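Local coordinates for protein TatD-related deoxyribonuclease (Thermotoga maritima, PDB 1J6O) that probably acts as a metal-dependent deoxyribonuclease of the TatD family, hydrolysing ester bonds in DNA, at residues V49-S54 against E87-F92; V189-N194 against F217-P222. All blocks are in the same frame, centred on the assembly; numbering follows the deposited sequence.

Interaction 1: V49-S54 against E87-F92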
# COMPACT_ATOMS: atom_id res chain seq x y z
N VAL A 49 7.97 5.81 5.57
CA VAL A 49 8.43 6.50 4.35
C VAL A 49 9.94 6.85 4.32
O VAL A 49 10.44 7.40 3.33
CB VAL A 49 7.58 7.77 4.03
CG1 VAL A 49 6.12 7.34 3.75
CG2 VAL A 49 7.63 8.78 5.18
N ASN A 50 10.64 6.53 5.40
CA ASN A 50 12.08 6.77 5.49
C ASN A 50 12.55 6.03 6.72
O ASN A 50 11.76 5.38 7.39
CB ASN A 50 12.43 8.27 5.52
CG ASN A 50 11.81 9.02 6.68
OD1 ASN A 50 11.91 8.62 7.84
ND2 ASN A 50 11.19 10.15 6.37
N LEU A 51 13.83 6.08 7.03
CA LEU A 51 14.31 5.36 8.20
C LEU A 51 13.68 5.76 9.53
O LEU A 51 13.25 4.89 10.29
CB LEU A 51 15.85 5.46 8.30
CG LEU A 51 16.71 4.34 7.71
CD1 LEU A 51 16.04 3.67 6.56
CD2 LEU A 51 18.10 4.90 7.33
N GLU A 52 13.65 7.06 9.82
CA GLU A 52 13.07 7.50 11.09
C GLU A 52 11.58 7.20 11.17
O GLU A 52 11.05 6.79 12.21
CB GLU A 52 13.25 9.01 11.28
CG GLU A 52 14.69 9.47 11.41
CD GLU A 52 15.52 9.17 10.17
OE1 GLU A 52 15.06 9.46 9.04
OE2 GLU A 52 16.64 8.63 10.35
N ASP A 53 10.90 7.46 10.06
CA ASP A 53 9.47 7.22 10.00
C ASP A 53 9.13 5.72 10.07
O ASP A 53 8.10 5.31 10.68
CB ASP A 53 8.92 7.89 8.74
CG ASP A 53 7.42 7.80 8.66
OD1 ASP A 53 6.73 8.61 9.34
OD2 ASP A 53 6.95 6.91 7.93
N SER A 54 9.97 4.90 9.46
CA SER A 54 9.72 3.47 9.49
C SER A 54 9.84 2.97 10.92
O SER A 54 9.10 2.06 11.33
CB SER A 54 10.68 2.72 8.58
OG SER A 54 10.35 2.93 7.21
N GLU A 87 20.85 -1.94 5.29
CA GLU A 87 21.16 -2.75 6.47
C GLU A 87 20.22 -2.35 7.60
O GLU A 87 19.78 -3.18 8.40
CB GLU A 87 22.59 -2.51 6.94
CG GLU A 87 23.64 -3.27 6.18
CD GLU A 87 24.88 -3.49 7.03
OE1 GLU A 87 25.38 -2.49 7.62
OE2 GLU A 87 25.34 -4.65 7.13
N HIS A 88 19.94 -1.06 7.67
CA HIS A 88 19.06 -0.57 8.71
C HIS A 88 17.62 -1.10 8.49
O HIS A 88 16.94 -1.44 9.46
CB HIS A 88 19.08 0.95 8.70
CG HIS A 88 18.68 1.55 10.01
ND1 HIS A 88 19.29 2.67 10.53
CD2 HIS A 88 17.71 1.21 10.89
CE1 HIS A 88 18.70 3.00 11.67
NE2 HIS A 88 17.74 2.13 11.91
N LEU A 89 17.16 -1.17 7.24
CA LEU A 89 15.81 -1.67 6.97
C LEU A 89 15.80 -3.17 7.27
O LEU A 89 14.83 -3.71 7.82
CB LEU A 89 15.40 -1.42 5.50
CG LEU A 89 15.14 0.03 5.07
CD1 LEU A 89 14.89 0.11 3.56
CD2 LEU A 89 13.95 0.57 5.88
N GLU A 90 16.89 -3.84 6.91
CA GLU A 90 16.99 -5.27 7.15
C GLU A 90 16.92 -5.56 8.66
O GLU A 90 16.32 -6.56 9.07
CB GLU A 90 18.30 -5.81 6.56
CG GLU A 90 18.52 -7.29 6.80
CD GLU A 90 19.56 -7.83 5.85
OE1 GLU A 90 20.51 -7.07 5.55
OE2 GLU A 90 19.42 -8.98 5.41
N LYS A 91 17.50 -4.67 9.47
CA LYS A 91 17.47 -4.84 10.93
C LYS A 91 16.03 -4.69 11.44
O LYS A 91 15.60 -5.39 12.36
CB LYS A 91 18.33 -3.78 11.61
CG LYS A 91 18.18 -3.79 13.15
CD LYS A 91 18.91 -2.66 13.85
CE LYS A 91 18.65 -2.70 15.37
NZ LYS A 91 19.41 -1.64 16.14
N PHE A 92 15.28 -3.76 10.85
CA PHE A 92 13.90 -3.56 11.27
C PHE A 92 13.11 -4.82 10.94
O PHE A 92 12.31 -5.31 11.75
CB PHE A 92 13.23 -2.42 10.48
CG PHE A 92 13.67 -1.02 10.86
CD1 PHE A 92 14.19 -0.74 12.12
CD2 PHE A 92 13.51 0.02 9.95
CE1 PHE A 92 14.53 0.59 12.47
CE2 PHE A 92 13.84 1.34 10.28
CZ PHE A 92 14.36 1.62 11.56
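The H88 ring carries L51 over one face, with L51 CG 4.1 Å from H88 CG and set toward the rim. The F92 ring has H88 CD2 over one of its faces, also near the rim. At the F92 edge, close to the ring plane, lies the backbone oxygen of L51, 3.6 Å from F92 CE2. S54 CB meets the same ring obliquely, 3.8 Å from F92 CE2. The two branches of L51 divide the work. L51 CD1 runs onto L89 CD2 at 3.8 Å, the two side chains crossing at about a right angle, while L51 CD2 turns to H88 ND1. With CG anti to the backbone N (chi1 -157°), the H88 ring turns one face to L51. No hydrogen bond joins the segments. The bonds of N50, D53 and S54 lie within 49-54 or go to other residues, as from S54 OG to G72 N. N50 caps the helix: D53 N gives a nearly straight bond to N50 OD1 (2.7 Å, 169°). N50 O is gripped from opposite faces by S54 OG and S54 N. V71 of strand 67-71 touches S54, L89 and F92. This is apolar packing of neighbouring outer helices, 51-61 and 85-92, typical of a TIM barrel.

Interaction 2: V189-N194 against F217-P222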
# COMPACT_ATOMS: atom_id res chain seq x y z
N VAL A 189 -11.17 6.30 -6.06
CA VAL A 189 -12.11 5.52 -6.85
C VAL A 189 -13.55 6.07 -6.71
O VAL A 189 -14.42 5.85 -7.59
CB VAL A 189 -12.05 4.02 -6.42
CG1 VAL A 189 -12.87 3.80 -5.15
CG2 VAL A 189 -12.55 3.11 -7.59
N THR A 190 -13.79 6.79 -5.62
CA THR A 190 -15.11 7.37 -5.36
C THR A 190 -15.29 8.78 -5.92
O THR A 190 -16.40 9.32 -5.85
CB THR A 190 -15.41 7.53 -3.86
OG1 THR A 190 -14.54 8.52 -3.32
CG2 THR A 190 -15.24 6.21 -3.10
N TYR A 191 -14.23 9.37 -6.46
CA TYR A 191 -14.30 10.73 -7.01
C TYR A 191 -15.10 10.78 -8.30
O TYR A 191 -14.81 10.07 -9.24
CB TYR A 191 -12.90 11.29 -7.25
CG TYR A 191 -12.05 11.39 -5.99
CD1 TYR A 191 -12.60 11.16 -4.72
CD2 TYR A 191 -10.70 11.72 -6.07
CE1 TYR A 191 -11.81 11.27 -3.56
CE2 TYR A 191 -9.91 11.83 -4.94
CZ TYR A 191 -10.47 11.60 -3.70
OH TYR A 191 -9.67 11.72 -2.58
N PRO A 192 -16.13 11.64 -8.35
CA PRO A 192 -16.91 11.69 -9.60
C PRO A 192 -16.06 11.89 -10.84
O PRO A 192 -16.35 11.32 -11.89
CB PRO A 192 -17.90 12.85 -9.36
CG PRO A 192 -17.19 13.73 -8.36
CD PRO A 192 -16.55 12.70 -7.42
N LYS A 193 -14.99 12.66 -10.71
CA LYS A 193 -14.10 12.94 -11.82
C LYS A 193 -13.26 11.76 -12.29
O LYS A 193 -12.87 11.71 -13.46
N ASN A 194 -13.00 10.80 -11.41
CA ASN A 194 -12.20 9.63 -11.77
C ASN A 194 -12.89 8.50 -12.50
O ASN A 194 -12.87 7.35 -12.06
CB ASN A 194 -11.48 9.07 -10.54
CG ASN A 194 -10.44 10.02 -10.01
OD1 ASN A 194 -9.85 10.80 -10.78
ND2 ASN A 194 -10.18 9.97 -8.70
N PHE A 217 -4.01 10.72 3.95
CA PHE A 217 -4.29 11.26 2.63
C PHE A 217 -5.50 10.71 1.83
O PHE A 217 -6.06 9.67 2.19
CB PHE A 217 -3.08 11.04 1.70
CG PHE A 217 -1.75 11.39 2.30
CD1 PHE A 217 -1.50 12.65 2.82
CD2 PHE A 217 -0.75 10.41 2.36
CE1 PHE A 217 -0.26 12.95 3.42
CE2 PHE A 217 0.47 10.69 2.94
CZ PHE A 217 0.72 11.96 3.48
N LEU A 218 -5.89 11.46 0.80
CA LEU A 218 -6.97 11.09 -0.10
C LEU A 218 -8.23 10.44 0.43
O LEU A 218 -8.51 9.25 0.15
CB LEU A 218 -6.36 10.15 -1.13
CG LEU A 218 -5.07 10.63 -1.79
CD1 LEU A 218 -4.36 9.47 -2.53
CD2 LEU A 218 -5.41 11.74 -2.75
N PRO A 219 -9.05 11.19 1.16
CA PRO A 219 -10.29 10.72 1.75
C PRO A 219 -11.31 10.43 0.66
O PRO A 219 -11.18 10.98 -0.44
CB PRO A 219 -10.68 11.89 2.62
CG PRO A 219 -10.13 13.13 1.84
CD PRO A 219 -8.77 12.60 1.48
N PRO A 220 -12.26 9.51 0.90
CA PRO A 220 -13.25 9.24 -0.15
C PRO A 220 -14.20 10.43 -0.26
O PRO A 220 -14.31 11.24 0.68
CB PRO A 220 -13.94 7.94 0.31
CG PRO A 220 -13.75 7.93 1.77
CD PRO A 220 -12.36 8.52 1.99
N GLN A 221 -14.88 10.52 -1.40
CA GLN A 221 -15.83 11.60 -1.71
C GLN A 221 -16.64 12.27 -0.61
O GLN A 221 -16.59 13.50 -0.46
CB GLN A 221 -16.79 11.15 -2.80
CG GLN A 221 -17.52 12.31 -3.44
CD GLN A 221 -16.58 13.40 -3.92
OE1 GLN A 221 -15.41 13.14 -4.20
NE2 GLN A 221 -17.09 14.62 -4.02
N PRO A 222 -17.40 11.49 0.17
CA PRO A 222 -18.18 12.16 1.21
C PRO A 222 -17.35 12.91 2.25
O PRO A 222 -17.90 13.66 3.04
CB PRO A 222 -18.99 11.03 1.84
CG PRO A 222 -18.15 9.83 1.61
CD PRO A 222 -17.59 10.03 0.22
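T190 lies side by side with P220, T190 CG2 being 4.0 Å from P220 CB. Its OG1 sits between the backbone N and the carbonyl carbon. There T190 OG1 accepts a bond from Q221 N that is almost perfectly straight (2.8 Å, 178°). The same hydroxyl is also bonded to the oxygen of G187. Y191 runs alongside the other segment, from Q221 toward P219, and Y191 OH donates to P219 O at 2.7 Å, tilted 21° from the carbonyl plane. P219 O lies in the plane of the ring, at its edge. Further back, Q221 OE1 comes obliquely to Y191 CD1 at 3.5 Å, with ring and amide planes 79° apart. The bend of the Q221 chain at chi2 brings Q221 OE1 to 3.4 Å from P192 CD, the side chains crossing at about a right angle. R224 makes a cation-pi contact with the Y191 ring. A phenylalanine here would probably leave P219 O without its hydroxyl donor and the far end of the ring untied from 217-222. The loop after strand 181-185 thus meets the loop after strand 209-211, where the L218 side chain is about 4 Å from that of D214, a predicted metal ligand. Both hydroxyls bond to backbone groups, so these two bonds do not depend on the side chains of 217-222.

How the interactions relate
From the N terminus, the chain passes strands 13-18 and 41-47 before reaching 49-54. Interaction 1 then closes a loop of 32 residues that contains strand 67-71, joining helix 51-61 to helix 85-92. The chain continues through the middle strands of the barrel. Interaction 2 opens only at 189-194, after strand 181-185, and closes a loop of 22 residues that holds helix 195-204 and strand 209-211. The two contacts follow in series, neither nesting nor crossing. They lie on opposite sides of the chain's centre. The centres of interaction 1 and interaction 2 are about 31 Å apart. One joins helices early in the barrel; the other ties loops that follow its last two strands, near D214, a predicted metal ligand.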